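Local coordinates for signal recognition particle subunit SRP68 (PDB 4P3G), which binds and remodels the RNA of the signal recognition particle through this N-terminal domain, and probably helps target secretory and membrane proteins to the endoplasmic reticulum, at residues T11-V15 with I185-L189; C41-I47 with N69-L75. All coordinates share one frame; numbering follows the deposited sequence.

Overall arrangement
Both contacts belong to the helical, TPR-like RNA-binding domain of SRP68. Contact 1 (11-15 with 185-189) joins the first helix to helix 186-205, late in this construct; its centre lies about 10 Å from the centre of the chain. Contact 2 (41-47 with 69-75) is nested within the loop that contact 1 closes, and sits at the surface, about 20 Å from the chain centre. Their centres are about 22 Å apart, yet they meet directly: Phe13 CE1 packs 3.6 Å from Arg74 NE. Helix 10-21 thus touches helix 71-93 through Phe13 and helix 186-205 through Thr11, Lys12 and Val15.

Contact 1. Residues T11-V15 with I185-L189; sequences TKFVV and IFKEL
Ile185, just ahead of helix 186-205, meets Val15 and Lys12 of helix 10-21, beginning a helix-to-helix contact in the TPR-like, all-helical RNA-binding domain. Its two branches divide the work. CG2, anti to the backbone N, lies 3.7 Å from Val15 CG1, the two side chains running antiparallel, side by side. CD1, on the other branch, lies 4.1 Å from Lys12 CG, where the extended lysine chain lies across it. Phe186 opens the helix, and with CG anti to the carbonyl carbon (chi1 -61°) its ring is turned to helix 10-21, where Thr11 and Lys12 both approach it obliquely from the same side of its plane. Lys12 presents CE, rather than its ammonium end, at 3.6 Å from Phe186 CE2, while Thr11 OG1 comes in at Phe186 CE1. That hydroxyl is hydrogen-bonded to Asp141 OD1, which satisfies it beside the aromatic carbons. Leu177 and Ala178 of helix 160-181 also touch the Phe186 side chain, so Phe186 joins three helices. With an alanine in place of Phe186, Lys12 CE would probably lose the aromatic carbons it packs against, and a gap would be likely to open beside Leu177 and Ala178. Leu189, one turn after Ile185 and tied to it by the backbone bond Leu189 N to Ile185 O, brings the contact back to Val15. There the second methyl of the valine is used: Val15 CG2 lies 4.2 Å from Leu189 CD1.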
ATOM      1  N   THR A  11      28.394   8.632   2.499  1.00 85.00           N
ATOM      2  CA  THR A  11      27.890   7.605   1.598  1.00 80.58           C
ATOM      3  C   THR A  11      28.430   7.854   0.196  1.00 82.95           C
ATOM      4  O   THR A  11      28.572   6.905  -0.580  1.00 87.04           O
ATOM      5  CB  THR A  11      26.342   7.471   1.652  1.00 77.63           C
ATOM      6  OG1 THR A  11      25.706   8.621   1.094  1.00 88.83           O
ATOM      7  CG2 THR A  11      25.934   7.333   3.079  1.00 68.71           C
ATOM      8  N   LYS A  12      28.694   9.113  -0.152  1.00 69.95           N
ATOM      9  CA  LYS A  12      29.364   9.372  -1.430  1.00 85.33           C
ATOM     10  C   LYS A  12      30.735   8.708  -1.425  1.00 81.75           C
ATOM     11  O   LYS A  12      31.145   8.149  -2.435  1.00 86.37           O
ATOM     12  CB  LYS A  12      29.459  10.857  -1.760  1.00 75.40           C
ATOM     13  CG  LYS A  12      28.093  11.478  -1.925  1.00 99.02           C
ATOM     14  CD  LYS A  12      28.152  12.948  -2.334  1.00102.32           C
ATOM     15  CE  LYS A  12      26.757  13.575  -2.451  1.00101.88           C
ATOM     16  NZ  LYS A  12      26.823  15.045  -2.525  1.00107.67           N
ATOM     17  N   PHE A  13      31.451   8.784  -0.309  1.00 78.83           N
ATOM     18  CA  PHE A  13      32.727   8.086  -0.204  1.00 85.37           C
ATOM     19  C   PHE A  13      32.530   6.562  -0.307  1.00 87.77           C
ATOM     20  O   PHE A  13      33.270   5.883  -1.016  1.00 92.32           O
ATOM     21  CB  PHE A  13      33.413   8.403   1.121  1.00 84.20           C
ATOM     22  CG  PHE A  13      34.639   7.568   1.376  1.00 80.79           C
ATOM     23  CD1 PHE A  13      35.850   7.892   0.784  1.00 79.34           C
ATOM     24  CD2 PHE A  13      34.572   6.442   2.193  1.00 80.41           C
ATOM     25  CE1 PHE A  13      36.974   7.125   1.014  1.00 78.26           C
ATOM     26  CE2 PHE A  13      35.695   5.662   2.426  1.00 78.62           C
ATOM     27  CZ  PHE A  13      36.896   5.999   1.835  1.00 76.33           C
ATOM     28  N   VAL A  14      31.554   6.026   0.418  1.00 81.69           N
ATOM     29  CA  VAL A  14      31.304   4.591   0.405  1.00 79.61           C
ATOM     30  C   VAL A  14      30.885   4.075  -0.962  1.00 84.65           C
ATOM     31  O   VAL A  14      31.471   3.117  -1.457  1.00 84.80           O
ATOM     32  CB  VAL A  14      30.243   4.188   1.443  1.00 75.22           C
ATOM     33  CG1 VAL A  14      29.740   2.789   1.191  1.00 76.55           C
ATOM     34  CG2 VAL A  14      30.819   4.294   2.838  1.00 80.15           C
ATOM     35  N   VAL A  15      29.868   4.682  -1.566  1.00 88.69           N
ATOM     36  CA  VAL A  15      29.421   4.254  -2.896  1.00 88.36           C
ATOM     37  C   VAL A  15      30.547   4.356  -3.944  1.00 93.53           C
ATOM     38  O   VAL A  15      30.672   3.485  -4.807  1.00101.17           O
ATOM     39  CB  VAL A  15      28.176   5.047  -3.369  1.00 80.10           C
ATOM     40  CG1 VAL A  15      27.940   4.844  -4.857  1.00 78.88           C
ATOM     41  CG2 VAL A  15      26.959   4.629  -2.578  1.00 67.82           C
ATOM     42  N   ILE A 185      23.505   9.688  -6.930  1.00116.04           N
ATOM     43  CA  ILE A 185      24.201   8.638  -6.212  1.00101.16           C
ATOM     44  C   ILE A 185      23.229   8.078  -5.190  1.00 91.90           C
ATOM     45  O   ILE A 185      23.150   6.874  -4.984  1.00 86.28           O
ATOM     46  CB  ILE A 185      25.443   9.187  -5.475  1.00105.95           C
ATOM     47  CG1 ILE A 185      26.334   9.958  -6.453  1.00119.45           C
ATOM     48  CG2 ILE A 185      26.225   8.084  -4.784  1.00 99.57           C
ATOM     49  CD1 ILE A 185      27.640  10.483  -5.860  1.00122.62           C
ATOM     50  N   PHE A 186      22.428   8.948  -4.584  1.00 95.63           N
ATOM     51  CA  PHE A 186      21.428   8.484  -3.617  1.00 84.61           C
ATOM     52  C   PHE A 186      20.269   7.753  -4.309  1.00 80.55           C
ATOM     53  O   PHE A 186      19.779   6.759  -3.779  1.00 69.58           O
ATOM     54  CB  PHE A 186      20.915   9.649  -2.797  1.00 74.33           C
ATOM     55  CG  PHE A 186      21.977  10.332  -2.003  1.00 69.66           C
ATOM     56  CD1 PHE A 186      22.436   9.786  -0.822  1.00 63.58           C
ATOM     57  CD2 PHE A 186      22.522  11.539  -2.439  1.00 72.45           C
ATOM     58  CE1 PHE A 186      23.430  10.438  -0.080  1.00 65.74           C
ATOM     59  CE2 PHE A 186      23.512  12.197  -1.707  1.00 67.28           C
ATOM     60  CZ  PHE A 186      23.970  11.641  -0.531  1.00 64.88           C
ATOM     61  N   LYS A 187      19.832   8.225  -5.485  1.00 82.94           N
ATOM     62  CA  LYS A 187      18.788   7.492  -6.197  1.00 82.73           C
ATOM     63  C   LYS A 187      19.294   6.103  -6.583  1.00 87.18           C
ATOM     64  O   LYS A 187      18.574   5.120  -6.383  1.00 87.39           O
ATOM     65  CB  LYS A 187      18.280   8.231  -7.439  1.00 85.05           C
ATOM     66  CG  LYS A 187      17.476   9.474  -7.123  1.00 96.80           C
ATOM     67  CD  LYS A 187      16.771  10.048  -8.350  1.00108.08           C
ATOM     68  CE  LYS A 187      15.879  11.248  -7.977  1.00113.35           C
ATOM     69  NZ  LYS A 187      15.189  11.869  -9.161  1.00118.51           N
ATOM     70  N   GLU A 188      20.553   5.993  -7.022  1.00 85.35           N
ATOM     71  CA  GLU A 188      21.057   4.674  -7.395  1.00 85.90           C
ATOM     72  C   GLU A 188      21.069   3.806  -6.161  1.00 78.25           C
ATOM     73  O   GLU A 188      20.668   2.656  -6.214  1.00 84.33           O
ATOM     74  CB  GLU A 188      22.467   4.729  -7.979  1.00 96.47           C
ATOM     75  CG  GLU A 188      22.586   5.511  -9.272  1.00112.08           C
ATOM     76  CD  GLU A 188      24.028   5.668  -9.738  1.00121.16           C
ATOM     77  OE1 GLU A 188      24.956   5.301  -8.977  1.00118.85           O
ATOM     78  OE2 GLU A 188      24.230   6.190 -10.858  1.00128.95           O
ATOM     79  N   LEU A 189      21.518   4.349  -5.043  1.00 64.62           N
ATOM     80  CA  LEU A 189      21.575   3.542  -3.844  1.00 60.27           C
ATOM     81  C   LEU A 189      20.157   3.117  -3.379  1.00 73.78           C
ATOM     82  O   LEU A 189      19.952   1.960  -2.990  1.00 74.53           O
ATOM     83  CB  LEU A 189      22.296   4.298  -2.737  1.00 61.95           C
ATOM     84  CG  LEU A 189      22.614   3.466  -1.496  1.00 62.04           C
ATOM     85  CD1 LEU A 189      23.534   2.285  -1.846  1.00 56.88           C
ATOM     86  CD2 LEU A 189      23.230   4.311  -0.405  1.00 70.24           C
TER

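Contact 2. Residues C41-I47 with N69-L75; sequences CRKKLNI and NTEYVRL
The ring of Tyr72 carries Leu45 on one face: CD1 stands 10° off the ring normal and 4.1 Å from the centroid, a CH-pi contact, while CD2 of the same leucine lies over that face near CE2. At the edge, in the ring plane, is the backbone O of Asn69. Ile47 CD1 approaches obliquely, 4.0 Å from Tyr72 CE1, and also meets Leu75 CD2 tip to tip. The other flat group, the Arg42 guanidinium, has Leu75 CD1 set obliquely beside it; the closer touch is from Arg42 CG, 3.7 Å from Leu75 CD1, with the arginine chain roughly perpendicular to the leucine. Leu45 CD2 also touches Glu71 CB, at 3.6 Å, and the amide ND2 of Asn69. Cys41, its SG anti to the backbone N (chi1 -171°), is directed at the second helix: SG lies 4.0 Å from Leu75 CD1 and 3.4 Å from Glu71 OE2. Lys44 NZ is 5.1 Å from Glu71 OE2, close enough for the opposite charges to favour each other, probably weakly. Asn69 OD1 accepts from Glu71 N at 2.9 Å, the donor standing 42° out of the carbonyl plane, a capping bond at the turn that leads into helix 71-93. Helix 27-44 ends in a Schellman motif, with Asn46 at positive phi, Asn46 N bonded to Lys43 O and Ile47 N to Arg42 O. Leu45, just before Asn46, and Ile47, just after, are what this turn presents to Tyr72 and Leu75. The Schellman-terminated end of helix 27-44 thus packs on the first turns of helix 71-93, with short helix 63-68 in their connection.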
ATOM      1  N   CYS A  41      46.071   4.685   5.710  1.00106.05           N
ATOM      2  CA  CYS A  41      45.341   5.621   6.547  1.00104.25           C
ATOM      3  C   CYS A  41      45.903   5.645   7.966  1.00104.64           C
ATOM      4  O   CYS A  41      46.130   6.719   8.532  1.00103.63           O
ATOM      5  CB  CYS A  41      43.849   5.279   6.577  1.00 98.15           C
ATOM      6  SG  CYS A  41      42.822   6.546   7.383  1.00113.46           S
ATOM      7  N   ARG A  42      46.160   4.467   8.523  1.00102.61           N
ATOM      8  CA  ARG A  42      46.665   4.383   9.886  1.00104.53           C
ATOM      9  C   ARG A  42      48.025   5.068  10.018  1.00114.17           C
ATOM     10  O   ARG A  42      48.302   5.733  11.020  1.00120.92           O
ATOM     11  CB  ARG A  42      46.733   2.924  10.340  1.00100.08           C
ATOM     12  CG  ARG A  42      45.385   2.370  10.706  1.00 94.50           C
ATOM     13  CD  ARG A  42      45.362   0.866  10.794  1.00 98.67           C
ATOM     14  NE  ARG A  42      44.019   0.396  11.153  1.00 99.35           N
ATOM     15  CZ  ARG A  42      43.586  -0.859  11.041  1.00 98.00           C
ATOM     16  NH1 ARG A  42      44.367  -1.803  10.542  1.00 98.10           N
ATOM     17  NH2 ARG A  42      42.350  -1.165  11.408  1.00 99.79           N
ATOM     18  N   LYS A  43      48.871   4.925   9.005  1.00113.31           N
ATOM     19  CA  LYS A  43      50.177   5.563   9.040  1.00113.21           C
ATOM     20  C   LYS A  43      50.045   7.087   9.068  1.00116.06           C
ATOM     21  O   LYS A  43      50.776   7.755   9.793  1.00123.81           O
ATOM     22  CB  LYS A  43      51.041   5.103   7.872  1.00115.20           C
ATOM     23  CG  LYS A  43      51.489   3.661   8.015  1.00119.96           C
ATOM     24  CD  LYS A  43      52.248   3.185   6.793  1.00130.62           C
ATOM     25  CE  LYS A  43      52.576   1.699   6.877  1.00136.99           C
ATOM     26  NZ  LYS A  43      53.368   1.233   5.693  1.00144.07           N
ATOM     27  N   LYS A  44      49.120   7.638   8.285  1.00113.02           N
ATOM     28  CA  LYS A  44      48.921   9.087   8.254  1.00113.62           C
ATOM     29  C   LYS A  44      48.550   9.637   9.622  1.00117.16           C
ATOM     30  O   LYS A  44      48.922  10.755   9.974  1.00126.30           O
ATOM     31  CB  LYS A  44      47.821   9.467   7.266  1.00109.77           C
ATOM     32  CG  LYS A  44      48.207   9.348   5.817  1.00115.13           C
ATOM     33  CD  LYS A  44      47.393  10.304   4.965  1.00119.97           C
ATOM     34  CE  LYS A  44      47.693  10.089   3.499  1.00126.95           C
ATOM     35  NZ  LYS A  44      47.396   8.669   3.134  1.00129.67           N
ATOM     36  N   LEU A  45      47.811   8.847  10.386  1.00112.42           N
ATOM     37  CA  LEU A  45      47.316   9.263  11.689  1.00114.09           C
ATOM     38  C   LEU A  45      48.276   8.852  12.780  1.00114.26           C
ATOM     39  O   LEU A  45      47.994   9.048  13.964  1.00113.07           O
ATOM     40  CB  LEU A  45      45.940   8.642  11.961  1.00116.22           C
ATOM     41  CG  LEU A  45      44.797   9.112  11.073  1.00115.82           C
ATOM     42  CD1 LEU A  45      43.522   8.366  11.406  1.00112.98           C
ATOM     43  CD2 LEU A  45      44.617  10.598  11.281  1.00118.21           C
ATOM     44  N   ASN A  46      49.431   8.341  12.364  1.00118.90           N
ATOM     45  CA  ASN A  46      50.411   7.764  13.281  1.00125.40           C
ATOM     46  C   ASN A  46      49.727   6.848  14.298  1.00123.92           C
ATOM     47  O   ASN A  46      49.902   6.976  15.509  1.00128.16           O
ATOM     48  CB  ASN A  46      51.278   8.841  13.944  1.00129.76           C
ATOM     49  CG  ASN A  46      52.221   9.531  12.954  1.00138.86           C
ATOM     50  OD1 ASN A  46      52.686   8.922  11.985  1.00141.86           O
ATOM     51  ND2 ASN A  46      52.504  10.809  13.198  1.00142.59           N
ATOM     52  N   ILE A  47      48.936   5.928  13.751  1.00118.13           N
ATOM     53  CA  ILE A  47      48.254   4.876  14.492  1.00119.60           C
ATOM     54  C   ILE A  47      48.868   3.514  14.165  1.00125.12           C
ATOM     55  O   ILE A  47      49.202   3.243  13.014  1.00128.51           O
ATOM     56  CB  ILE A  47      46.730   4.886  14.175  1.00120.42           C
ATOM     57  CG1 ILE A  47      46.100   6.151  14.760  1.00116.80           C
ATOM     58  CG2 ILE A  47      46.023   3.644  14.721  1.00118.90           C
ATOM     59  CD1 ILE A  47      44.664   6.310  14.459  1.00113.19           C
ATOM     60  N   ASN A  69      40.962  16.061  12.855  1.00114.08           N
ATOM     61  CA  ASN A  69      41.400  15.477  11.602  1.00108.54           C
ATOM     62  C   ASN A  69      40.296  14.611  10.995  1.00103.34           C
ATOM     63  O   ASN A  69      39.828  13.657  11.624  1.00 96.38           O
ATOM     64  CB  ASN A  69      42.656  14.648  11.860  1.00109.05           C
ATOM     65  CG  ASN A  69      43.411  14.316  10.604  1.00113.42           C
ATOM     66  OD1 ASN A  69      42.844  14.254   9.516  1.00116.58           O
ATOM     67  ND2 ASN A  69      44.708  14.088  10.750  1.00116.60           N
ATOM     68  N   THR A  70      39.923  14.920   9.754  1.00103.85           N
ATOM     69  CA  THR A  70      38.864  14.193   9.061  1.00 97.89           C
ATOM     70  C   THR A  70      39.323  12.797   8.699  1.00101.70           C
ATOM     71  O   THR A  70      38.507  11.947   8.384  1.00100.72           O
ATOM     72  CB  THR A  70      38.374  14.930   7.807  1.00 92.72           C
ATOM     73  OG1 THR A  70      39.404  14.946   6.813  1.00 94.92           O
ATOM     74  CG2 THR A  70      37.998  16.351   8.155  1.00 91.75           C
ATOM     75  N   GLU A  71      40.628  12.552   8.731  1.00105.78           N
ATOM     76  CA  GLU A  71      41.105  11.215   8.426  1.00109.96           C
ATOM     77  C   GLU A  71      40.561  10.185   9.423  1.00106.64           C
ATOM     78  O   GLU A  71      40.430   9.009   9.103  1.00110.88           O
ATOM     79  CB  GLU A  71      42.626  11.161   8.379  1.00120.52           C
ATOM     80  CG  GLU A  71      43.212  11.653   7.082  1.00135.41           C
ATOM     81  CD  GLU A  71      42.814  10.785   5.901  1.00140.01           C
ATOM     82  OE1 GLU A  71      42.101  11.297   5.011  1.00140.97           O
ATOM     83  OE2 GLU A  71      43.214   9.596   5.861  1.00141.74           O
ATOM     84  N   TYR A  72      40.262  10.622  10.637  1.00 99.73           N
ATOM     85  CA  TYR A  72      39.691   9.728  11.623  1.00 96.59           C
ATOM     86  C   TYR A  72      38.361   9.157  11.128  1.00 92.17           C
ATOM     87  O   TYR A  72      38.022   8.005  11.411  1.00 89.43           O
ATOM     88  CB  TYR A  72      39.518  10.460  12.940  1.00102.39           C
ATOM     89  CG  TYR A  72      40.804  10.531  13.719  1.00107.65           C
ATOM     90  CD1 TYR A  72      41.202   9.480  14.530  1.00111.94           C
ATOM     91  CD2 TYR A  72      41.622  11.645  13.639  1.00113.70           C
ATOM     92  CE1 TYR A  72      42.385   9.533  15.241  1.00119.82           C
ATOM     93  CE2 TYR A  72      42.807  11.709  14.346  1.00122.95           C
ATOM     94  CZ  TYR A  72      43.180  10.647  15.149  1.00125.94           C
ATOM     95  OH  TYR A  72      44.352  10.698  15.864  1.00135.54           O
ATOM     96  N   VAL A  73      37.602   9.975  10.403  1.00 90.70           N
ATOM     97  CA  VAL A  73      36.384   9.499   9.756  1.00 82.53           C
ATOM     98  C   VAL A  73      36.750   8.519   8.650  1.00 79.87           C
ATOM     99  O   VAL A  73      36.173   7.448   8.569  1.00 87.94           O
ATOM    100  CB  VAL A  73      35.526  10.654   9.172  1.00 83.16           C
ATOM    101  CG1 VAL A  73      34.394  10.122   8.298  1.00 76.71           C
ATOM    102  CG2 VAL A  73      34.980  11.535  10.295  1.00 84.58           C
ATOM    103  N   ARG A  74      37.734   8.843   7.827  1.00 80.41           N
ATOM    104  CA  ARG A  74      38.090   7.922   6.758  1.00 85.62           C
ATOM    105  C   ARG A  74      38.499   6.553   7.306  1.00 91.55           C
ATOM    106  O   ARG A  74      38.128   5.515   6.752  1.00 94.83           O
ATOM    107  CB  ARG A  74      39.211   8.486   5.906  1.00 87.80           C
ATOM    108  CG  ARG A  74      39.496   7.653   4.688  1.00 92.11           C
ATOM    109  CD  ARG A  74      40.259   8.454   3.643  1.00105.99           C
ATOM    110  NE  ARG A  74      40.299   7.717   2.388  1.00113.13           N
ATOM    111  CZ  ARG A  74      41.366   7.074   1.933  1.00116.64           C
ATOM    112  NH1 ARG A  74      42.505   7.107   2.620  1.00117.94           N
ATOM    113  NH2 ARG A  74      41.286   6.407   0.786  1.00113.90           N
ATOM    114  N   LEU A  75      39.198   6.551   8.431  1.00 89.55           N
ATOM    115  CA  LEU A  75      39.596   5.310   9.066  1.00 88.71           C
ATOM    116  C   LEU A  75      38.373   4.444   9.378  1.00 86.15           C
ATOM    117  O   LEU A  75      38.390   3.234   9.161  1.00 89.63           O
ATOM    118  CB  LEU A  75      40.353   5.605  10.356  1.00 92.41           C
ATOM    119  CG  LEU A  75      40.958   4.378  11.036  1.00 94.93           C
ATOM    120  CD1 LEU A  75      42.066   3.829  10.162  1.00 96.91           C
ATOM    121  CD2 LEU A  75      41.487   4.728  12.414  1.00 99.46           C
TER